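Local coordinates for sigma-c capsid protein (Avian reovirus, PDB 2VRS) that forms the homotrimeric fibre by which the virion attaches to host cells, and also induces apoptosis in them, at residues D63-S68 and Y76-Q81; A105-R110 and L145-P150. All blocks are in the same frame, centred on the assembly; numbering follows the deposited sequence.

Contact 1 of 2, residues D63-S68 and Y76-Q81; sequences DPYFCS and YSAEAQ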
loop_
_atom_site.group_PDB
_atom_site.type_symbol
_atom_site.label_atom_id
_atom_site.label_comp_id
_atom_site.label_asym_id
_atom_site.label_seq_id
_atom_site.Cartn_x
_atom_site.Cartn_y
_atom_site.Cartn_z
ATOM N N ASP C 63 3.906 1.529 -9.847
ATOM C CA ASP C 63 3.706 0.124 -10.187
ATOM C C ASP C 63 2.215 -0.119 -10.092
ATOM O O ASP C 63 1.690 0.004 -8.989
ATOM C CB ASP C 63 4.430 -0.720 -9.141
ATOM C CG ASP C 63 3.988 -2.192 -9.134
ATOM O OD1 ASP C 63 3.366 -2.641 -10.111
ATOM O OD2 ASP C 63 4.292 -2.864 -8.123
ATOM N N PRO C 64 1.544 -0.469 -11.209
ATOM C CA PRO C 64 0.078 -0.636 -11.219
ATOM C C PRO C 64 -0.447 -1.817 -10.370
ATOM O O PRO C 64 -1.636 -1.850 -10.049
ATOM C CB PRO C 64 -0.250 -0.857 -12.698
ATOM C CG PRO C 64 0.929 -1.475 -13.255
ATOM C CD PRO C 64 2.095 -0.732 -12.555
ATOM N N TYR C 65 0.420 -2.734 -9.964
ATOM C CA TYR C 65 0.026 -3.803 -9.022
ATOM C C TYR C 65 0.023 -3.301 -7.585
ATOM O O TYR C 65 -0.463 -4.001 -6.706
ATOM C CB TYR C 65 0.944 -5.013 -9.144
ATOM C CG TYR C 65 0.686 -5.737 -10.434
ATOM C CD1 TYR C 65 -0.314 -6.686 -10.498
ATOM C CD2 TYR C 65 1.394 -5.416 -11.596
ATOM C CE1 TYR C 65 -0.635 -7.316 -11.701
ATOM C CE2 TYR C 65 1.107 -6.063 -12.799
ATOM C CZ TYR C 65 0.094 -7.004 -12.835
ATOM O OH TYR C 65 -0.216 -7.678 -13.995
ATOM N N PHE C 66 0.553 -2.097 -7.352
ATOM C CA PHE C 66 0.603 -1.526 -6.012
ATOM C C PHE C 66 -0.212 -0.248 -5.866
ATOM O O PHE C 66 -0.868 -0.017 -4.849
ATOM C CB PHE C 66 2.052 -1.248 -5.594
ATOM C CG PHE C 66 2.167 -0.605 -4.217
ATOM C CD1 PHE C 66 1.764 -1.326 -3.083
ATOM C CD2 PHE C 66 2.700 0.695 -4.065
ATOM C CE1 PHE C 66 1.871 -0.759 -1.804
ATOM C CE2 PHE C 66 2.802 1.268 -2.759
ATOM C CZ PHE C 66 2.387 0.533 -1.655
ATOM N N CYS C 67 -0.084 0.664 -6.840
ATOM C CA CYS C 67 -0.710 1.956 -6.647
ATOM C C CYS C 67 -1.112 2.559 -8.008
ATOM O O CYS C 67 -0.731 2.021 -9.076
ATOM C CB CYS C 67 0.180 2.894 -5.807
ATOM S SG CYS C 67 1.779 3.301 -6.689
ATOM N N SER C 68 -1.890 3.645 -7.934
ATOM C CA SER C 68 -2.416 4.340 -9.107
ATOM C C SER C 68 -2.826 5.741 -8.698
ATOM O O SER C 68 -2.823 6.087 -7.517
ATOM C CB SER C 68 -3.617 3.572 -9.681
ATOM O OG SER C 68 -4.675 3.579 -8.757
ATOM N N TYR C 76 -4.021 -0.284 -6.052
ATOM C CA TYR C 76 -3.602 -0.809 -7.336
ATOM C C TYR C 76 -4.665 -0.682 -8.398
ATOM O O TYR C 76 -5.849 -0.743 -8.083
ATOM C CB TYR C 76 -3.237 -2.268 -7.197
ATOM C CG TYR C 76 -4.381 -3.213 -6.828
ATOM C CD1 TYR C 76 -4.609 -3.553 -5.478
ATOM C CD2 TYR C 76 -5.136 -3.834 -7.817
ATOM C CE1 TYR C 76 -5.634 -4.457 -5.135
ATOM C CE2 TYR C 76 -6.182 -4.737 -7.522
ATOM C CZ TYR C 76 -6.413 -5.033 -6.149
ATOM O OH TYR C 76 -7.362 -5.952 -5.776
ATOM N N SER C 77 -4.231 -0.517 -9.645
ATOM C CA SER C 77 -5.165 -0.496 -10.778
ATOM C C SER C 77 -5.144 -1.794 -11.560
ATOM O O SER C 77 -6.076 -2.040 -12.351
ATOM C CB SER C 77 -4.822 0.649 -11.745
ATOM O OG SER C 77 -3.448 0.580 -12.071
ATOM N N ALA C 78 -4.076 -2.590 -11.405
ATOM C CA ALA C 78 -3.929 -3.836 -12.177
ATOM C C ALA C 78 -5.114 -4.765 -11.998
ATOM O O ALA C 78 -5.641 -4.916 -10.864
ATOM C CB ALA C 78 -2.640 -4.578 -11.801
ATOM N N GLU C 79 -5.515 -5.444 -13.082
ATOM C CA GLU C 79 -6.573 -6.448 -12.908
ATOM C C GLU C 79 -6.119 -7.623 -12.029
ATOM O O GLU C 79 -5.054 -8.197 -12.231
ATOM C CB GLU C 79 -7.025 -7.003 -14.264
ATOM C CG GLU C 79 -7.640 -5.896 -15.099
ATOM C CD GLU C 79 -8.478 -6.433 -16.251
ATOM O OE1 GLU C 79 -8.079 -7.457 -16.818
ATOM O OE2 GLU C 79 -9.530 -5.839 -16.572
ATOM N N ALA C 80 -6.987 -8.003 -11.089
ATOM C CA ALA C 80 -6.847 -9.266 -10.375
ATOM C C ALA C 80 -7.001 -10.450 -11.330
ATOM O O ALA C 80 -7.604 -10.337 -12.426
ATOM C CB ALA C 80 -7.889 -9.316 -9.211
ATOM N N GLN C 81 -6.483 -11.590 -10.902
ATOM C CA GLN C 81 -6.616 -12.831 -11.642
ATOM C C GLN C 81 -6.853 -13.973 -10.689
ATOM O O GLN C 81 -6.320 -13.993 -9.583
ATOM C CB GLN C 81 -5.283 -13.199 -12.331
ATOM C CG GLN C 81 -4.695 -12.229 -13.269
ATOM C CD GLN C 81 -3.291 -12.676 -13.654
ATOM O OE1 GLN C 81 -2.309 -12.017 -13.311
ATOM N NE2 GLN C 81 -3.198 -13.817 -14.328
HETATM O O HOH W 1 -3.271 -8.088 -14.183
HETATM O O HOH W 2 -1.012 2.694 -11.745
#

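Contact 2 of 2, residues A105-R110 and L145-P150; sequences AHCHGR and LARLVP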
loop_
_atom_site.group_PDB
_atom_site.type_symbol
_atom_site.label_atom_id
_atom_site.label_comp_id
_atom_site.label_asym_id
_atom_site.label_seq_id
_atom_site.Cartn_x
_atom_site.Cartn_y
_atom_site.Cartn_z
ATOM N N ALA C 105 -4.805 -19.749 -7.395
ATOM C CA ALA C 105 -4.010 -18.637 -6.916
ATOM C C ALA C 105 -4.766 -17.351 -7.230
ATOM O O ALA C 105 -4.991 -16.995 -8.398
ATOM C CB ALA C 105 -2.565 -18.678 -7.591
ATOM N N HIS C 106 -5.227 -16.686 -6.177
ATOM C CA HIS C 106 -5.972 -15.452 -6.352
ATOM C C HIS C 106 -5.018 -14.292 -6.210
ATOM O O HIS C 106 -4.502 -14.022 -5.107
ATOM C CB HIS C 106 -7.121 -15.363 -5.314
ATOM C CG HIS C 106 -7.952 -14.121 -5.447
ATOM N ND1 HIS C 106 -8.214 -13.286 -4.384
ATOM C CD2 HIS C 106 -8.572 -13.573 -6.521
ATOM C CE1 HIS C 106 -8.954 -12.270 -4.797
ATOM N NE2 HIS C 106 -9.199 -12.429 -6.084
ATOM N N CYS C 107 -4.782 -13.600 -7.317
ATOM C CA CYS C 107 -3.743 -12.552 -7.347
ATOM C C CYS C 107 -4.476 -11.235 -7.336
ATOM O O CYS C 107 -5.248 -10.939 -8.239
ATOM C CB CYS C 107 -2.882 -12.686 -8.602
ATOM S SG CYS C 107 -2.267 -14.342 -8.842
ATOM N N HIS C 108 -4.270 -10.439 -6.307
ATOM C CA HIS C 108 -4.987 -9.163 -6.222
ATOM C C HIS C 108 -3.977 -8.138 -5.691
ATOM O O HIS C 108 -3.494 -8.267 -4.562
ATOM C CB HIS C 108 -6.264 -9.283 -5.345
ATOM C CG HIS C 108 -6.026 -9.862 -3.970
ATOM N ND1 HIS C 108 -6.194 -9.123 -2.820
ATOM C CD2 HIS C 108 -5.632 -11.103 -3.567
ATOM C CE1 HIS C 108 -5.883 -9.866 -1.765
ATOM N NE2 HIS C 108 -5.556 -11.075 -2.193
ATOM N N GLY C 109 -3.626 -7.159 -6.536
ATOM C CA GLY C 109 -2.555 -6.261 -6.189
ATOM C C GLY C 109 -1.320 -7.136 -6.115
ATOM O O GLY C 109 -1.187 -8.122 -6.880
ATOM N N ARG C 110 -0.471 -6.842 -5.144
ATOM C CA ARG C 110 0.739 -7.659 -5.006
ATOM C C ARG C 110 0.550 -8.761 -3.964
ATOM O O ARG C 110 1.521 -9.304 -3.458
ATOM C CB ARG C 110 1.936 -6.782 -4.648
ATOM C CG ARG C 110 2.236 -5.824 -5.794
ATOM C CD ARG C 110 3.647 -5.186 -5.717
ATOM N NE ARG C 110 4.588 -6.184 -6.164
ATOM C CZ ARG C 110 4.971 -6.384 -7.426
ATOM N NH1 ARG C 110 4.587 -5.580 -8.422
ATOM N NH2 ARG C 110 5.802 -7.369 -7.683
ATOM N N LEU C 145 4.029 -15.526 -14.414
ATOM C CA LEU C 145 4.897 -16.105 -13.332
ATOM C C LEU C 145 5.295 -15.164 -12.180
ATOM O O LEU C 145 5.530 -15.616 -11.029
ATOM C CB LEU C 145 6.150 -16.774 -13.918
ATOM C CG LEU C 145 6.680 -18.019 -13.189
ATOM C CD1 LEU C 145 5.567 -19.020 -12.806
ATOM C CD2 LEU C 145 7.738 -18.713 -14.013
ATOM N N ALA C 146 5.343 -13.870 -12.472
ATOM C CA ALA C 146 5.764 -12.889 -11.490
ATOM C C ALA C 146 4.829 -12.912 -10.290
ATOM O O ALA C 146 5.246 -12.603 -9.188
ATOM C CB ALA C 146 5.795 -11.520 -12.094
ATOM N N ARG C 147 3.582 -13.326 -10.509
ATOM C CA ARG C 147 2.577 -13.325 -9.384
ATOM C C ARG C 147 2.771 -14.485 -8.417
ATOM O O ARG C 147 2.032 -14.573 -7.425
ATOM C CB ARG C 147 1.150 -13.368 -9.905
ATOM C CG ARG C 147 0.802 -12.233 -10.906
ATOM C CD ARG C 147 0.359 -10.939 -10.244
ATOM N NE ARG C 147 1.354 -10.351 -9.332
ATOM C CZ ARG C 147 2.403 -9.614 -9.696
ATOM N NH1 ARG C 147 2.649 -9.355 -10.979
ATOM N NH2 ARG C 147 3.221 -9.144 -8.756
ATOM N N LEU C 148 3.717 -15.384 -8.713
ATOM C CA LEU C 148 3.917 -16.589 -7.902
ATOM C C LEU C 148 5.272 -16.548 -7.218
ATOM O O LEU C 148 5.729 -17.534 -6.634
ATOM C CB LEU C 148 3.825 -17.865 -8.776
ATOM C CG LEU C 148 2.541 -18.012 -9.612
ATOM C CD1 LEU C 148 2.558 -19.337 -10.374
ATOM C CD2 LEU C 148 1.308 -17.880 -8.717
ATOM N N VAL C 149 5.941 -15.411 -7.362
ATOM C CA VAL C 149 7.261 -15.174 -6.755
ATOM C C VAL C 149 7.149 -14.129 -5.642
ATOM O O VAL C 149 6.700 -12.999 -5.872
ATOM C CB VAL C 149 8.311 -14.670 -7.818
ATOM C CG1 VAL C 149 9.656 -14.452 -7.141
ATOM C CG2 VAL C 149 8.478 -15.720 -8.936
ATOM N N PRO C 150 7.554 -14.505 -4.414
ATOM C CA PRO C 150 7.469 -13.586 -3.275
ATOM C C PRO C 150 8.490 -12.451 -3.382
ATOM O O PRO C 150 9.555 -12.633 -4.005
ATOM C CB PRO C 150 7.836 -14.470 -2.086
ATOM C CG PRO C 150 8.780 -15.535 -2.715
ATOM C CD PRO C 150 8.123 -15.816 -4.033
HETATM O O HOH W 3 0.204 -10.763 -6.583
HETATM O O HOH W 4 5.263 -7.430 -11.251
#

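Contact 1 of 2, residues D63-S68 and Y76-Q81
Pro64 and the backbone of Ser77 and Ala78 meet at a single carbonyl oxygen. Pro64 O accepts from Ser77 N at 2.9 Å, with that donor lying in the carbonyl plane, and from Ala78 N, also at 2.9 Å, with a straighter N-H...O angle (160° against 132°) but from well above the plane. The methyl of Ala78 is small enough to settle over one face of the Tyr65 ring, displaced toward the CD1-CE1 side, a CH-pi contact 3.5 Å from CB to the ring centroid. Tyr65 chi1 of -71° sets CG beside its own backbone N and lays the ring under this methyl. A water binds Tyr65 OH and donates to Glu79 O at 2.6 Å; a second donates to Cys67 O and also bonds Ser77 OG. An Asx turn braces the first loop: Asp63 OD1 accepts from Tyr65 N at 3.0 Å, and Asp63 O from both Phe66 N and Cys67 N. Asp63 OD2 takes a salt bridge from Arg110 and a hydrogen bond with Thr74 OG1 of the third subunit. Ser68 OG bonds Ser75 O, and Tyr76 OH bonds Asp210 of the second subunit. The contact pairs the loop after strand 57-60 with the loop running into strand 81-92, at the base of the hairpin 68-69/73-74, in the triple beta-spiral region where Phe66 meets Phe66 of both other subunits.

Contact 2 of 2, residues A105-R110 and L145-P150
Bends at chi2 (-85°) and chi3 (59°) lay CD of Arg147 against Cys107 CB, turn NE to the side of Gly109 O and send the guanidinium on toward that of Arg110, whose own chain is bent at chi3 (77°). The setting is the beta-barrel of the C-terminal domain, where the end of strand 98-108 is packed by a short 3-10 segment, residues 145-148. Side chains alternating along the strand point toward that segment: Ala105 CB touches Leu148 CD2 at 4.1 Å, and Cys107 SG lies 3.7 Å from Arg147 CB, so the apolar foot of a buried arginine rests on a sulfur. No direct hydrogen bond joins the two segments; water does the bridging. One molecule donates to Gly109 O and accepts from Arg147 NE, both at 3.0 Å. Glycine suits this turn because its phi is positive. Another water accepts from Arg147 NH1 and, weakly, from Arg110 NH1. Both charges have other partners: Arg110 pairs with Asp63 and bonds Thr211 O through NE, while Arg147 NH2 bonds Thr211 OG1 and Tyr65 makes a cation-pi contact with Arg147. Asp63 probably offsets part of the charge of Arg110, and the tyrosine face may ease that of Arg147. The guanidinium planes stand nearly perpendicular, and Arg147 NH2 sits over one face of the Arg110 group, 3.3 Å from Arg110 NH2.

After the coiled-coil helix 3-38 that opens this fragment, the chain reaches the triple beta-spiral, where contact 1 closes a short loop containing the hairpin 68-69/73-74. The chain then enters strand 81-92, and contact 2 closes a longer loop from the end of strand 98-108 to the 3-10 segment 145-148. The two loops follow one another in series, neither enclosing nor crossing the other, yet they touch in space. Gln81 O lies 2.8 Å from Cys107 N, a probable hydrogen bond that continues the barrel sheet. Spiral and barrel are joined instead by the Asp63 OD2 to Arg110 NH1 salt bridge (2.7 Å) and by Tyr65 packing on Arg110, beside a second subunit that both contacts touch.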